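Local coordinates for protein tartrate dehydrogenase/decarboxylase (Pseudomonas putida, PDB 3FLK) that oxidises (+)-tartrate to oxaloglycolate with NAD, converts meso-tartrate to D-glycerate, and oxidatively decarboxylates D-malate to pyruvate, using magnesium or manganese, at residues A259-I262 and G263-P266; G337-T340 and P341-G345. The protein carries 1 engineered substitution. All blocks are in the same frame, centred on the assembly; numbering follows the deposited sequence.

In the fold
Contacts 1 and 2 are two tight loop turns whose centres lie about 12 Å apart, on the same side of the chain's centre. The touching residues of contact 1 are all buried. It joins helix 245-258 to strand 266-270 of the large mixed sheet and lies beside the NADH. Contact 2 is only partly buried, further out, between helices 317-336 and 349-361. Both use a threonine hydroxyl. In contact 1 it accepts from a backbone amide, and a water joins two carbonyls. In contact 2 it donates to a carboxylate, and backbone N-H groups converge on a carbonyl. The two meet where Thr-261 OG1 probably hydrogen-bonds Asp-342 OD1 at 2.6 Å and Ile-264 packs against the selenomethionine Met-343.

Contact 1 of 2, residues A259-I262 and G263-P266; sequences AGTI and GIAP. With NAI (1,4-dihydronicotinamide adenine dinucleotide), chain F.
Thr-261 has OG1 anti to its own backbone N (chi1 180°), which turns the hydroxyl forward to accept from the amide of Gly-263. The bond from Gly-263 N to Thr-261 OG1 is 3.0 Å long and nearly straight, with 162° at the hydrogen. CG1 of Ile-262 lies between the backbone N and the carbonyl carbon (chi1 82°), and the turn at chi2 then directs CD1 to the NADH. This CD1 reaches 3.4 Å from O4B of NADH and 3.5 Å from N9A, at the junction of ribose and adenine. Ile-262 also packs on Ile-226 of the second subunit. The Thr-261 bond to the amide two residues on defines an ST turn. Just before it, Gly-260 ends helix 245-258 with a Schellman motif. That helix carries Asp-249 and Asp-253, metal ligands by similarity, and the turn leads on to strand 266-270. With a valine in place of Thr-261, the Gly-263 amide would probably lose its acceptor and Asp-342, the second partner of OG1, one of its hydroxyl partners. The methyl CG2 of Thr-261 meets CG2 of Ile-264 at 4.1 Å, the two side chains crossing at about a right angle. A water spans the turn, donating to Ile-262 O at 2.7 Å and to Ala-265 O at 2.8 Å, and gives each carbonyl a donor.

Contact 2 of 2, residues G337-T340 and P341-G345; sequences GSVT and PDMGG
Thr-340 makes two kinds of bond to the residues that follow it. Its carbonyl O accepts from Met-343 N at 3.0 Å and from Gly-345 N at 3.1 Å. The two donors come from opposite faces of the carbonyl plane, and each lies well out of it, off the lone pairs. Gly-344 N in turn bonds to Pro-341 O. The bonds from Gly-345 N to Thr-340 O and from Gly-344 N to Pro-341 O, with a positive phi (91°) at Gly-344, fit a Schellman motif that closes the short 3-10 segment 341-342. The hydroxyl is used as well: Thr-340 OG1 donates to Asp-342 OD2 at 2.6 Å, on the syn side and 17° from the carboxylate plane. The other oxygen, OD1, is held by Asn-297 and Thr-261. Val-339 is paired through its backbone with Leu-347, and its O takes a supplementary CA-H...O contact from Gly-345 CA at 3.4 Å. A CB on Gly-345 would clash with this carbonyl. Before the turn, Ser-338 is the centre of an inverse gamma turn, with a weak bond from Val-339 N to Gly-337 O. The apolar side is closed by Val-339, whose CG2 lies 3.7 Å from CB of Met-343. In this selenomethionine CG lies beside the backbone N (chi1 -58°) and the chain is then extended, which brings SE 3.8 Å from CG1 of Val-339. Ile-334 of helix 317-336 packs on both side chains. Asp-342 touches the NADH, and bonds to both of its carboxylate oxygens probably fix the rotation of this group beside the cofactor.

Contact 1 of 2, residues A259-I262 and G263-P266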
loop_
_atom_site.group_PDB
_atom_site.type_symbol
_atom_site.label_atom_id
_atom_site.label_comp_id
_atom_site.label_asym_id
_atom_site.label_seq_id
_atom_site.Cartn_x
_atom_site.Cartn_y
_atom_site.Cartn_z
ATOM N N ALA A 259 -3.907 6.758 -12.557
ATOM C CA ALA A 259 -4.052 7.805 -13.566
ATOM C C ALA A 259 -3.138 7.594 -14.781
ATOM O O ALA A 259 -3.185 8.372 -15.738
ATOM C CB ALA A 259 -3.821 9.177 -12.939
ATOM N N GLY A 260 -2.304 6.554 -14.739
ATOM C CA GLY A 260 -1.562 6.117 -15.922
ATOM C C GLY A 260 -0.045 6.061 -15.836
ATOM O O GLY A 260 0.585 5.320 -16.592
ATOM N N THR A 261 0.543 6.842 -14.929
ATOM C CA THR A 261 2.006 6.941 -14.815
ATOM C C THR A 261 2.452 7.666 -13.543
ATOM O O THR A 261 1.768 8.569 -13.061
ATOM C CB THR A 261 2.637 7.646 -16.059
ATOM O OG1 THR A 261 4.058 7.732 -15.904
ATOM C CG2 THR A 261 2.059 9.047 -16.262
ATOM N N ILE A 262 3.606 7.273 -13.010
ATOM C CA ILE A 262 4.190 7.986 -11.870
ATOM C C ILE A 262 5.001 9.203 -12.331
ATOM O O ILE A 262 5.444 10.011 -11.514
ATOM C CB ILE A 262 5.034 7.053 -10.926
ATOM C CG1 ILE A 262 6.470 6.827 -11.442
ATOM C CG2 ILE A 262 4.288 5.741 -10.612
ATOM C CD1 ILE A 262 6.604 6.037 -12.730
ATOM N N GLY A 263 5.163 9.339 -13.647
ATOM C CA GLY A 263 6.035 10.357 -14.229
ATOM C C GLY A 263 5.555 11.799 -14.172
ATOM O O GLY A 263 6.322 12.711 -14.485
ATOM N N ILE A 264 4.300 12.014 -13.777
ATOM C CA ILE A 264 3.738 13.371 -13.723
ATOM C C ILE A 264 3.495 13.907 -12.302
ATOM O O ILE A 264 3.265 15.105 -12.120
ATOM C CB ILE A 264 2.426 13.499 -14.559
ATOM C CG1 ILE A 264 1.289 12.683 -13.935
ATOM C CG2 ILE A 264 2.669 13.107 -16.026
ATOM C CD1 ILE A 264 -0.098 13.076 -14.420
ATOM N N ALA A 265 3.570 13.026 -11.309
ATOM C CA ALA A 265 3.171 13.347 -9.936
ATOM C C ALA A 265 4.174 14.241 -9.196
ATOM O O ALA A 265 5.309 13.828 -8.941
ATOM C CB ALA A 265 2.913 12.068 -9.151
ATOM N N PRO A 266 3.755 15.474 -8.854
ATOM C CA PRO A 266 4.615 16.405 -8.139
ATOM C C PRO A 266 4.449 16.309 -6.622
ATOM O O PRO A 266 3.501 15.684 -6.137
ATOM C CB PRO A 266 4.099 17.755 -8.622
ATOM C CG PRO A 266 2.632 17.540 -8.745
ATOM C CD PRO A 266 2.441 16.082 -9.140
HETATM P PA NAI F . 11.782 5.261 -8.834
HETATM O O1A NAI F . 10.679 6.237 -8.681
HETATM O O2A NAI F . 13.083 5.921 -9.050
HETATM O O5B NAI F . 11.467 4.306 -10.078
HETATM C C5B NAI F . 10.393 3.393 -10.088
HETATM C C4B NAI F . 10.008 3.051 -11.523
HETATM O O4B NAI F . 9.343 4.151 -12.115
HETATM C C3B NAI F . 11.223 2.740 -12.386
HETATM O O3B NAI F . 10.904 1.658 -13.229
HETATM C C2B NAI F . 11.434 4.008 -13.189
HETATM O O2B NAI F . 11.965 3.751 -14.468
HETATM C C1B NAI F . 10.045 4.622 -13.254
HETATM N N9A NAI F . 10.111 6.094 -13.250
HETATM C C8A NAI F . 10.383 6.907 -12.179
HETATM N N7A NAI F . 10.344 8.189 -12.601
HETATM C C5A NAI F . 10.052 8.210 -13.916
HETATM C C6A NAI F . 9.895 9.249 -14.828
HETATM N N6A NAI F . 10.023 10.514 -14.439
HETATM N N1A NAI F . 9.591 8.951 -16.142
HETATM C C2A NAI F . 9.447 7.642 -16.550
HETATM N N3A NAI F . 9.601 6.620 -15.632
HETATM C C4A NAI F . 9.904 6.897 -14.340
HETATM O O3 NAI F . 11.766 4.330 -7.509
HETATM P PN NAI F . 12.671 3.034 -7.187
HETATM O O1N NAI F . 13.075 2.343 -8.430
HETATM O O2N NAI F . 11.916 2.255 -6.179
HETATM O O5D NAI F . 13.962 3.654 -6.469
HETATM C C5D NAI F . 15.099 4.077 -7.194
HETATM C C4D NAI F . 15.990 4.946 -6.307
HETATM O O4D NAI F . 15.359 6.187 -6.056
HETATM C C3D NAI F . 16.278 4.331 -4.943
HETATM O O3D NAI F . 17.617 4.623 -4.626
HETATM C C2D NAI F . 15.350 5.069 -3.994
HETATM O O2D NAI F . 15.869 5.148 -2.688
HETATM C C1D NAI F . 15.270 6.434 -4.661
HETATM N N1N NAI F . 14.053 7.218 -4.373
HETATM C C2N NAI F . 14.224 8.521 -3.994
HETATM C C3N NAI F . 13.127 9.332 -3.730
HETATM C C7N NAI F . 13.335 10.813 -3.584
HETATM O O7N NAI F . 14.616 11.362 -3.807
HETATM N N7N NAI F . 12.304 11.585 -3.243
HETATM C C4N NAI F . 11.844 8.801 -3.860
HETATM C C5N NAI F . 11.673 7.474 -4.252
HETATM C C6N NAI F . 12.794 6.684 -4.511
HETATM O O HOH W 1 6.757 11.664 -9.902
#

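Contact 2 of 2, residues G337-T340 and P341-G345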
loop_
_atom_site.group_PDB
_atom_site.type_symbol
_atom_site.label_atom_id
_atom_site.label_comp_id
_atom_site.label_asym_id
_atom_site.label_seq_id
_atom_site.Cartn_x
_atom_site.Cartn_y
_atom_site.Cartn_z
ATOM N N GLY A 337 -0.171 14.704 -27.263
ATOM C CA GLY A 337 0.635 13.486 -27.335
ATOM C C GLY A 337 2.124 13.780 -27.411
ATOM O O GLY A 337 2.923 12.902 -27.751
ATOM N N SER A 338 2.498 15.020 -27.099
ATOM C CA SER A 338 3.903 15.422 -27.059
ATOM C C SER A 338 4.523 14.996 -25.726
ATOM O O SER A 338 4.900 15.827 -24.898
ATOM C CB SER A 338 4.041 16.929 -27.284
ATOM O OG SER A 338 3.580 17.292 -28.575
ATOM N N VAL A 339 4.626 13.685 -25.535
ATOM C CA VAL A 339 4.999 13.117 -24.238
ATOM C C VAL A 339 6.030 11.994 -24.366
ATOM O O VAL A 339 6.354 11.557 -25.470
ATOM C CB VAL A 339 3.744 12.619 -23.452
ATOM C CG1 VAL A 339 2.924 13.798 -22.941
ATOM C CG2 VAL A 339 2.883 11.696 -24.315
ATOM N N THR A 340 6.541 11.543 -23.226
ATOM C CA THR A 340 7.536 10.473 -23.167
ATOM C C THR A 340 6.875 9.087 -23.273
ATOM O O THR A 340 5.650 8.985 -23.191
ATOM C CB THR A 340 8.394 10.589 -21.880
ATOM O OG1 THR A 340 7.555 10.908 -20.763
ATOM C CG2 THR A 340 9.453 11.676 -22.041
ATOM N N PRO A 341 7.679 8.020 -23.480
ATOM C CA PRO A 341 7.157 6.652 -23.630
ATOM C C PRO A 341 6.283 6.120 -22.484
ATOM O O PRO A 341 5.432 5.263 -22.726
ATOM C CB PRO A 341 8.429 5.810 -23.766
ATOM C CG PRO A 341 9.428 6.753 -24.344
ATOM C CD PRO A 341 9.146 8.045 -23.642
ATOM N N ASP A 342 6.486 6.608 -21.259
ATOM C CA ASP A 342 5.661 6.169 -20.123
ATOM C C ASP A 342 4.200 6.619 -20.260
ATOM O O ASP A 342 3.310 6.068 -19.605
ATOM C CB ASP A 342 6.255 6.628 -18.783
ATOM C CG ASP A 342 6.292 8.135 -18.644
ATOM O OD1 ASP A 342 5.546 8.679 -17.803
ATOM O OD2 ASP A 342 7.061 8.780 -19.384
HETATM N N MSE A 343 3.968 7.615 -21.115
HETATM C CA MSE A 343 2.623 8.101 -21.415
HETATM C C MSE A 343 2.176 7.733 -22.833
HETATM O O MSE A 343 1.168 8.241 -23.325
HETATM C CB MSE A 343 2.545 9.615 -21.223
HETATM C CG MSE A 343 2.901 10.087 -19.831
HETATM SE SE MSE A 343 2.510 11.976 -19.629
HETATM C CE MSE A 343 0.597 11.855 -19.307
ATOM N N GLY A 344 2.935 6.855 -23.484
ATOM C CA GLY A 344 2.574 6.354 -24.809
ATOM C C GLY A 344 3.125 7.159 -25.974
ATOM O O GLY A 344 2.790 6.886 -27.129
ATOM N N GLY A 345 3.971 8.144 -25.675
ATOM C CA GLY A 345 4.566 8.997 -26.705
ATOM C C GLY A 345 5.950 8.549 -27.133
ATOM O O GLY A 345 6.450 7.524 -26.671
#